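Local coordinates for protein exotoxin A (Pseudomonas aeruginosa, PDB 1IKP) that probably transfers the ADP-ribose group of NAD to a target protein inside host cells, acting as a secreted three-domain bacterial toxin, at residues 120-134 with 235-248. The protein carries 2 engineered substitutions. Numbering follows the deposited sequence.
Sequences LNAGNQLSHMSPIYT and HDLDIKPTVISHRL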
ATOM      1  N   LEU A 120     -23.444 -12.362  -0.164  1.00 16.68           N
ATOM      2  CA  LEU A 120     -24.730 -11.739   0.149  1.00 19.01           C
ATOM      3  C   LEU A 120     -25.562 -12.605   1.080  1.00 21.49           C
ATOM      4  O   LEU A 120     -25.566 -13.832   0.951  1.00 22.22           O
ATOM      5  CB  LEU A 120     -25.491 -11.520  -1.157  1.00 20.52           C
ATOM      6  CG  LEU A 120     -24.703 -10.848  -2.295  1.00 19.97           C
ATOM      7  CD1 LEU A 120     -25.444 -11.008  -3.613  1.00 24.23           C
ATOM      8  CD2 LEU A 120     -24.480  -9.369  -1.973  1.00 23.13           C
ATOM      9  N   ASN A 121     -26.263 -11.970   2.022  1.00 23.58           N
ATOM     10  CA  ASN A 121     -27.115 -12.724   2.938  1.00 25.72           C
ATOM     11  C   ASN A 121     -28.486 -12.925   2.303  1.00 29.56           C
ATOM     12  O   ASN A 121     -28.714 -12.521   1.166  1.00 27.38           O
ATOM     13  CB  ASN A 121     -27.254 -12.020   4.304  1.00 25.93           C
ATOM     14  CG  ASN A 121     -27.877 -10.632   4.209  1.00 25.34           C
ATOM     15  OD1 ASN A 121     -28.619 -10.322   3.279  1.00 25.61           O
ATOM     16  ND2 ASN A 121     -27.586  -9.793   5.202  1.00 27.77           N
ATOM     17  N   ALA A 122     -29.399 -13.559   3.034  1.00 33.98           N
ATOM     18  CA  ALA A 122     -30.743 -13.811   2.512  1.00 37.52           C
ATOM     19  C   ALA A 122     -31.438 -12.527   2.069  1.00 38.36           C
ATOM     20  O   ALA A 122     -32.116 -12.500   1.039  1.00 40.37           O
ATOM     21  CB  ALA A 122     -31.580 -14.516   3.562  1.00 37.45           C
ATOM     22  N   GLY A 123     -31.265 -11.468   2.853  1.00 37.83           N
ATOM     23  CA  GLY A 123     -31.876 -10.191   2.529  1.00 35.61           C
ATOM     24  C   GLY A 123     -31.252  -9.523   1.320  1.00 36.04           C
ATOM     25  O   GLY A 123     -31.606  -8.395   0.968  1.00 35.45           O
ATOM     26  N   ASN A 124     -30.313 -10.222   0.687  1.00 35.94           N
ATOM     27  CA  ASN A 124     -29.626  -9.717  -0.494  1.00 38.33           C
ATOM     28  C   ASN A 124     -28.720  -8.542  -0.135  1.00 31.12           C
ATOM     29  O   ASN A 124     -28.384  -7.715  -0.981  1.00 30.19           O
ATOM     30  CB  ASN A 124     -30.644  -9.285  -1.552  1.00 55.29           C
ATOM     31  CG  ASN A 124     -30.019  -9.092  -2.918  1.00 66.28           C
ATOM     32  OD1 ASN A 124     -30.647  -8.548  -3.828  1.00 71.91           O
ATOM     33  ND2 ASN A 124     -28.781  -9.549  -3.074  1.00 71.83           N
ATOM     34  N   GLN A 125     -28.323  -8.476   1.127  1.00 26.30           N
ATOM     35  CA  GLN A 125     -27.449  -7.404   1.584  1.00 24.66           C
ATOM     36  C   GLN A 125     -26.002  -7.875   1.526  1.00 20.24           C
ATOM     37  O   GLN A 125     -25.719  -9.055   1.707  1.00 21.11           O
ATOM     38  CB  GLN A 125     -27.780  -7.025   3.022  1.00 25.70           C
ATOM     39  CG  GLN A 125     -29.254  -6.798   3.281  1.00 28.54           C
ATOM     40  CD  GLN A 125     -29.526  -6.521   4.736  1.00 29.60           C
ATOM     41  OE1 GLN A 125     -29.082  -7.263   5.617  1.00 28.15           O
ATOM     42  NE2 GLN A 125     -30.266  -5.447   5.003  1.00 33.88           N
ATOM     43  N   LEU A 126     -25.086  -6.942   1.298  1.00 20.91           N
ATOM     44  CA  LEU A 126     -23.664  -7.278   1.223  1.00 20.54           C
ATOM     45  C   LEU A 126     -23.198  -7.600   2.641  1.00 18.61           C
ATOM     46  O   LEU A 126     -23.211  -6.721   3.512  1.00 20.57           O
ATOM     47  CB  LEU A 126     -22.893  -6.080   0.674  1.00 19.98           C
ATOM     48  CG  LEU A 126     -21.703  -6.366  -0.253  1.00 22.33           C
ATOM     49  CD1 LEU A 126     -21.194  -5.057  -0.823  1.00 24.85           C
ATOM     50  CD2 LEU A 126     -20.621  -7.098   0.495  1.00 21.88           C
ATOM     51  N   SER A 127     -22.803  -8.849   2.889  1.00 18.56           N
ATOM     52  CA  SER A 127     -22.359  -9.266   4.217  1.00 19.39           C
ATOM     53  C   SER A 127     -20.841  -9.332   4.377  1.00 18.93           C
ATOM     54  O   SER A 127     -20.321  -9.026   5.443  1.00 18.23           O
ATOM     55  CB  SER A 127     -22.943 -10.634   4.573  1.00 19.96           C
ATOM     56  OG  SER A 127     -22.395 -11.658   3.756  1.00 21.90           O
ATOM     57  N   HIS A 128     -20.138  -9.759   3.328  1.00 16.98           N
ATOM     58  CA  HIS A 128     -18.672  -9.845   3.374  1.00 19.10           C
ATOM     59  C   HIS A 128     -18.092  -9.512   2.017  1.00 19.09           C
ATOM     60  O   HIS A 128     -18.702  -9.796   0.989  1.00 16.04           O
ATOM     61  CB  HIS A 128     -18.185 -11.242   3.698  1.00 17.02           C
ATOM     62  CG  HIS A 128     -18.704 -11.794   4.981  1.00 18.57           C
ATOM     63  ND1 HIS A 128     -19.987 -12.277   5.113  1.00 21.00           N
ATOM     64  CD2 HIS A 128     -18.105 -11.972   6.183  1.00 20.22           C
ATOM     65  CE1 HIS A 128     -20.157 -12.732   6.343  1.00 22.62           C
ATOM     66  NE2 HIS A 128     -19.030 -12.560   7.012  1.00 22.60           N
ATOM     67  N   MET A 129     -16.884  -8.952   2.019  1.00 23.23           N
ATOM     68  CA  MET A 129     -16.204  -8.603   0.778  1.00 25.65           C
ATOM     69  C   MET A 129     -14.826  -9.222   0.811  1.00 23.01           C
ATOM     70  O   MET A 129     -14.119  -9.134   1.816  1.00 21.68           O
ATOM     71  CB  MET A 129     -16.032  -7.100   0.648  1.00 38.05           C
ATOM     72  CG  MET A 129     -17.102  -6.293   1.316  1.00 46.95           C
ATOM     73  SD  MET A 129     -16.658  -4.568   1.235  1.00 51.97           S
ATOM     74  CE  MET A 129     -17.824  -3.993  -0.026  1.00 53.44           C
ATOM     75  N   SER A 130     -14.446  -9.850  -0.295  1.00 16.43           N
ATOM     76  CA  SER A 130     -13.143 -10.468  -0.431  1.00 14.43           C
ATOM     77  C   SER A 130     -12.092  -9.390  -0.668  1.00 11.93           C
ATOM     78  O   SER A 130     -12.409  -8.224  -0.805  1.00 11.63           O
ATOM     79  CB  SER A 130     -13.097 -11.337  -1.702  1.00 11.88           C
ATOM     80  OG  SER A 130     -13.046 -10.524  -2.895  1.00 10.35           O
ATOM     81  N   PRO A 131     -10.820  -9.796  -0.658  1.00 12.36           N
ATOM     82  CA  PRO A 131      -9.754  -8.849  -0.944  1.00 10.81           C
ATOM     83  C   PRO A 131      -9.986  -8.472  -2.430  1.00 10.79           C
ATOM     84  O   PRO A 131     -10.741  -9.142  -3.168  1.00 10.39           O
ATOM     85  CB  PRO A 131      -8.507  -9.715  -0.854  1.00 11.23           C
ATOM     86  CG  PRO A 131      -8.816 -10.660   0.242  1.00 11.26           C
ATOM     87  CD  PRO A 131     -10.285 -11.022  -0.024  1.00 13.13           C
ATOM     88  N   ILE A 132      -9.343  -7.390  -2.854  1.00  9.99           N
ATOM     89  CA  ILE A 132      -9.353  -6.946  -4.243  1.00  9.64           C
ATOM     90  C   ILE A 132      -8.116  -7.626  -4.864  1.00  9.93           C
ATOM     91  O   ILE A 132      -6.990  -7.395  -4.421  1.00 10.48           O
ATOM     92  CB  ILE A 132      -9.238  -5.426  -4.328  1.00  9.55           C
ATOM     93  CG1 ILE A 132     -10.434  -4.799  -3.600  1.00 13.30           C
ATOM     94  CG2 ILE A 132      -9.176  -4.987  -5.791  1.00 13.60           C
ATOM     95  CD1 ILE A 132     -10.371  -3.302  -3.456  1.00 15.12           C
ATOM     96  N   TYR A 133      -8.345  -8.471  -5.860  1.00  9.59           N
ATOM     97  CA  TYR A 133      -7.280  -9.241  -6.497  1.00  9.93           C
ATOM     98  C   TYR A 133      -6.857  -8.613  -7.815  1.00  9.05           C
ATOM     99  O   TYR A 133      -7.694  -8.171  -8.594  1.00 11.05           O
ATOM    100  CB  TYR A 133      -7.745 -10.685  -6.725  1.00  8.32           C
ATOM    101  CG  TYR A 133      -8.133 -11.409  -5.453  1.00  8.25           C
ATOM    102  CD1 TYR A 133      -7.180 -11.844  -4.535  1.00  9.08           C
ATOM    103  CD2 TYR A 133      -9.474 -11.678  -5.187  1.00  9.70           C
ATOM    104  CE1 TYR A 133      -7.551 -12.546  -3.379  1.00 10.02           C
ATOM    105  CE2 TYR A 133      -9.845 -12.357  -4.055  1.00  9.76           C
ATOM    106  CZ  TYR A 133      -8.894 -12.800  -3.157  1.00 11.01           C
ATOM    107  OH  TYR A 133      -9.273 -13.522  -2.057  1.00 11.61           O
ATOM    108  N   THR A 134      -5.548  -8.550  -8.058  1.00  9.19           N
ATOM    109  CA  THR A 134      -5.054  -7.961  -9.295  1.00  8.87           C
ATOM    110  C   THR A 134      -4.465  -9.028 -10.261  1.00  8.60           C
ATOM    111  O   THR A 134      -3.593  -9.810  -9.881  1.00  9.17           O
ATOM    112  CB  THR A 134      -3.975  -6.907  -8.979  1.00  8.80           C
ATOM    113  OG1 THR A 134      -4.570  -5.836  -8.237  1.00  8.92           O
ATOM    114  CG2 THR A 134      -3.370  -6.339 -10.262  1.00 10.83           C
ATOM    115  N   HIS A 235     -26.208  -3.315  -3.898  1.00 28.26           N
ATOM    116  CA  HIS A 235     -26.602  -3.954  -2.653  1.00 27.29           C
ATOM    117  C   HIS A 235     -26.622  -3.089  -1.405  1.00 28.01           C
ATOM    118  O   HIS A 235     -25.763  -2.227  -1.213  1.00 27.07           O
ATOM    119  CB  HIS A 235     -25.705  -5.172  -2.405  1.00 25.22           C
ATOM    120  CG  HIS A 235     -25.744  -6.181  -3.513  1.00 24.05           C
ATOM    121  ND1 HIS A 235     -24.720  -6.337  -4.426  1.00 22.41           N
ATOM    122  CD2 HIS A 235     -26.697  -7.077  -3.862  1.00 23.11           C
ATOM    123  CE1 HIS A 235     -25.040  -7.286  -5.287  1.00 21.30           C
ATOM    124  NE2 HIS A 235     -26.236  -7.750  -4.967  1.00 22.55           N
ATOM    125  N   ASP A 236     -27.626  -3.318  -0.561  1.00 31.11           N
ATOM    126  CA  ASP A 236     -27.722  -2.599   0.699  1.00 34.86           C
ATOM    127  C   ASP A 236     -26.607  -3.216   1.527  1.00 31.64           C
ATOM    128  O   ASP A 236     -26.279  -4.388   1.346  1.00 31.62           O
ATOM    129  CB  ASP A 236     -29.074  -2.845   1.373  1.00 45.47           C
ATOM    130  CG  ASP A 236     -30.221  -2.190   0.630  1.00 52.83           C
ATOM    131  OD1 ASP A 236     -30.098  -0.995   0.290  1.00 55.65           O
ATOM    132  OD2 ASP A 236     -31.248  -2.863   0.393  1.00 56.95           O
ATOM    133  N   LEU A 237     -26.027  -2.442   2.433  1.00 30.77           N
ATOM    134  CA  LEU A 237     -24.923  -2.938   3.240  1.00 28.60           C
ATOM    135  C   LEU A 237     -25.282  -3.464   4.626  1.00 28.70           C
ATOM    136  O   LEU A 237     -26.160  -2.938   5.311  1.00 28.80           O
ATOM    137  CB  LEU A 237     -23.857  -1.845   3.394  1.00 28.04           C
ATOM    138  CG  LEU A 237     -23.369  -1.101   2.143  1.00 27.51           C
ATOM    139  CD1 LEU A 237     -22.377  -0.025   2.564  1.00 28.24           C
ATOM    140  CD2 LEU A 237     -22.720  -2.071   1.155  1.00 26.62           C
ATOM    141  N   ASP A 238     -24.589  -4.524   5.015  1.00 26.42           N
ATOM    142  CA  ASP A 238     -24.713  -5.152   6.322  1.00 25.69           C
ATOM    143  C   ASP A 238     -23.354  -5.835   6.433  1.00 25.70           C
ATOM    144  O   ASP A 238     -23.217  -6.970   6.909  1.00 22.92           O
ATOM    145  CB  ASP A 238     -25.847  -6.179   6.345  1.00 26.08           C
ATOM    146  CG  ASP A 238     -26.115  -6.701   7.739  1.00 29.57           C
ATOM    147  OD1 ASP A 238     -26.005  -5.899   8.688  1.00 30.10           O
ATOM    148  OD2 ASP A 238     -26.441  -7.895   7.895  1.00 29.99           O
ATOM    149  N   ILE A 239     -22.340  -5.096   5.991  1.00 28.94           N
ATOM    150  CA  ILE A 239     -20.972  -5.594   5.945  1.00 31.40           C
ATOM    151  C   ILE A 239     -20.177  -5.590   7.236  1.00 34.10           C
ATOM    152  O   ILE A 239     -20.336  -4.713   8.085  1.00 31.98           O
ATOM    153  CB  ILE A 239     -20.154  -4.828   4.880  1.00 34.47           C
ATOM    154  CG1 ILE A 239     -20.043  -3.351   5.252  1.00 35.38           C
ATOM    155  CG2 ILE A 239     -20.832  -4.947   3.522  1.00 36.47           C
ATOM    156  CD1 ILE A 239     -19.255  -2.534   4.242  1.00 37.66           C
ATOM    157  N   LYS A 240     -19.315  -6.593   7.371  1.00 38.14           N
ATOM    158  CA  LYS A 240     -18.446  -6.711   8.531  1.00 43.00           C
ATOM    159  C   LYS A 240     -17.372  -5.630   8.360  1.00 41.88           C
ATOM    160  O   LYS A 240     -16.886  -5.409   7.249  1.00 43.16           O
ATOM    161  CB  LYS A 240     -17.803  -8.100   8.560  1.00 48.07           C
ATOM    162  CG  LYS A 240     -16.971  -8.376   9.800  1.00 52.62           C
ATOM    163  CD  LYS A 240     -16.391  -9.782   9.769  1.00 54.29           C
ATOM    164  CE  LYS A 240     -15.527 -10.047  10.987  1.00 55.86           C
ATOM    165  NZ  LYS A 240     -14.916 -11.400  10.937  1.00 56.16           N
ATOM    166  N   PRO A 241     -17.004  -4.939   9.453  1.00 40.56           N
ATOM    167  CA  PRO A 241     -16.001  -3.862   9.505  1.00 38.48           C
ATOM    168  C   PRO A 241     -14.580  -4.207   9.046  1.00 33.19           C
ATOM    169  O   PRO A 241     -13.654  -3.425   9.260  1.00 33.43           O
ATOM    170  CB  PRO A 241     -16.031  -3.438  10.972  1.00 42.04           C
ATOM    171  CG  PRO A 241     -17.435  -3.735  11.379  1.00 44.35           C
ATOM    172  CD  PRO A 241     -17.662  -5.087  10.761  1.00 43.20           C
ATOM    173  N   THR A 242     -14.411  -5.362   8.414  1.00 30.21           N
ATOM    174  CA  THR A 242     -13.102  -5.800   7.929  1.00 26.41           C
ATOM    175  C   THR A 242     -12.462  -4.743   7.022  1.00 22.76           C
ATOM    176  O   THR A 242     -13.079  -4.283   6.060  1.00 21.66           O
ATOM    177  CB  THR A 242     -13.238  -7.106   7.135  1.00 29.16           C
ATOM    178  OG1 THR A 242     -13.920  -8.076   7.941  1.00 30.09           O
ATOM    179  CG2 THR A 242     -11.872  -7.646   6.748  1.00 28.80           C
ATOM    180  N   VAL A 243     -11.217  -4.367   7.299  1.00 17.59           N
ATOM    181  CA  VAL A 243     -10.593  -3.356   6.470  1.00 15.43           C
ATOM    182  C   VAL A 243     -10.469  -3.811   5.017  1.00 13.03           C
ATOM    183  O   VAL A 243     -10.366  -5.014   4.714  1.00 14.31           O
ATOM    184  CB  VAL A 243      -9.189  -2.957   6.998  1.00 15.93           C
ATOM    185  CG1 VAL A 243      -9.301  -2.372   8.409  1.00 17.00           C
ATOM    186  CG2 VAL A 243      -8.269  -4.140   7.010  1.00 17.20           C
ATOM    187  N   ILE A 244     -10.513  -2.843   4.122  1.00 12.63           N
ATOM    188  CA  ILE A 244     -10.366  -3.132   2.702  1.00 11.08           C
ATOM    189  C   ILE A 244      -8.968  -3.677   2.486  1.00 11.41           C
ATOM    190  O   ILE A 244      -7.993  -3.146   3.030  1.00 12.94           O
ATOM    191  CB  ILE A 244     -10.509  -1.859   1.861  1.00 11.39           C
ATOM    192  CG1 ILE A 244     -11.921  -1.269   2.044  1.00 13.12           C
ATOM    193  CG2 ILE A 244     -10.256  -2.152   0.397  1.00 12.78           C
ATOM    194  CD1 ILE A 244     -12.013   0.162   1.546  1.00 14.65           C
ATOM    195  N   SER A 245      -8.853  -4.748   1.713  1.00 11.45           N
ATOM    196  CA  SER A 245      -7.520  -5.261   1.423  1.00 11.24           C
ATOM    197  C   SER A 245      -7.347  -5.589  -0.033  1.00 11.06           C
ATOM    198  O   SER A 245      -8.301  -5.811  -0.748  1.00 10.04           O
ATOM    199  CB  SER A 245      -7.212  -6.518   2.247  1.00 11.82           C
ATOM    200  OG  SER A 245      -7.927  -7.665   1.763  1.00 12.90           O
ATOM    201  N   HIS A 246      -6.092  -5.584  -0.470  1.00 12.32           N
ATOM    202  CA  HIS A 246      -5.709  -5.974  -1.820  1.00 11.96           C
ATOM    203  C   HIS A 246      -4.763  -7.170  -1.637  1.00 12.00           C
ATOM    204  O   HIS A 246      -4.166  -7.355  -0.576  1.00 11.69           O
ATOM    205  CB  HIS A 246      -4.890  -4.885  -2.514  1.00 11.79           C
ATOM    206  CG  HIS A 246      -5.692  -3.844  -3.232  1.00 12.78           C
ATOM    207  ND1 HIS A 246      -6.271  -2.767  -2.588  1.00 19.42           N
ATOM    208  CD2 HIS A 246      -5.952  -3.680  -4.551  1.00 14.82           C
ATOM    209  CE1 HIS A 246      -6.848  -1.987  -3.486  1.00 18.55           C
ATOM    210  NE2 HIS A 246      -6.669  -2.512  -4.682  1.00 18.48           N
ATOM    211  N   ARG A 247      -4.653  -8.002  -2.664  1.00 10.62           N
ATOM    212  CA  ARG A 247      -3.685  -9.110  -2.653  1.00  9.67           C
ATOM    213  C   ARG A 247      -3.102  -9.193  -4.053  1.00  9.53           C
ATOM    214  O   ARG A 247      -3.833  -9.100  -5.059  1.00  9.90           O
ATOM    215  CB  ARG A 247      -4.319 -10.444  -2.232  1.00 11.21           C
ATOM    216  CG  ARG A 247      -3.281 -11.560  -2.043  1.00 10.82           C
ATOM    217  CD  ARG A 247      -3.764 -12.638  -1.058  1.00 13.53           C
ATOM    218  NE  ARG A 247      -2.762 -13.674  -0.842  1.00 12.34           N
ATOM    219  CZ  ARG A 247      -2.542 -14.305   0.310  1.00 11.56           C
ATOM    220  NH1 ARG A 247      -3.235 -14.030   1.412  1.00 12.37           N
ATOM    221  NH2 ARG A 247      -1.613 -15.250   0.350  1.00 15.41           N
ATOM    222  N   LEU A 248      -1.766  -9.307  -4.124  1.00  9.77           N
ATOM    223  CA  LEU A 248      -1.064  -9.381  -5.397  1.00 10.51           C
ATOM    224  C   LEU A 248      -0.099 -10.558  -5.343  1.00 10.85           C
ATOM    225  O   LEU A 248       0.765 -10.642  -4.476  1.00 10.15           O
ATOM    226  CB  LEU A 248      -0.267  -8.086  -5.640  1.00 10.70           C
ATOM    227  CG  LEU A 248       0.534  -8.051  -6.950  1.00 10.73           C
ATOM    228  CD1 LEU A 248      -0.355  -8.247  -8.151  1.00 12.21           C
ATOM    229  CD2 LEU A 248       1.266  -6.702  -7.043  1.00 11.87           C
TER
HETATM  230  O   HOH W   1     -21.669  -9.509   7.923  1.00 29.67           O
HETATM  231  O   HOH W   2     -16.305  -7.316   4.498  1.00 28.39           O
HETATM  232  O   HOH W   3     -12.071  -7.133   2.845  1.00 31.78           O
HETATM  233  O   HOH W   4     -11.427  -5.931   0.710  1.00 16.61           O
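I132 and H246 pair in parallel on neighbouring strands of a mixed beta sheet in the receptor-binding region of the toxin, and a separate, single bridge joins L126 to L237 further back. The backbone does most of the joining. I132 N donates to S245 O (2.8 Å) and R247 N to I132 O, followed by a weak bond from T134 N to R247 O. At the other end L126 is gripped through both its polar backbone atoms, N to D236 O and O to D238 N. There S127 O accepts from K240 N at 3.3 Å and from a water that also donates to D238 O. Between these two zones the chains part as 235-248 bows outward, and water fills in: one molecule accepts from M129 N, another accepts from S245 N and lies 2.9 Å from S130 O. S127 and H128 form a classic beta bulge opposite E119, on the side of strand 126-136 turned away from 235-248, where it pairs with strand 112-120.

Two histidine rings are covered by aliphatic groups. L120 CD2 sits almost centrally over the H235 ring, 3.7 Å from its centroid, while the N124 amide meets that ring's edge with the planes 74° apart. I132 lays CB over one face of H246, toward the rim; NE2 of this buried ring has no polar partner in the model. Apolar contacts include I239 CG2 on L126 CB (3.7 Å) and I132 CD1 on I244 CG2.

R247 CB meets Y133 CD1 as the two side chains cross at a slant; the arginine then runs extended from CG to NE, with CG anti to the backbone N (chi1 -173°), to salt bridges with D366 and D387. Just past the type I turn 121-124, which joins strands 112-120 and 126-136, N121 ND2 meets a lone pair of Q125 OE1 within its carbonyl plane, 3.0 Å away.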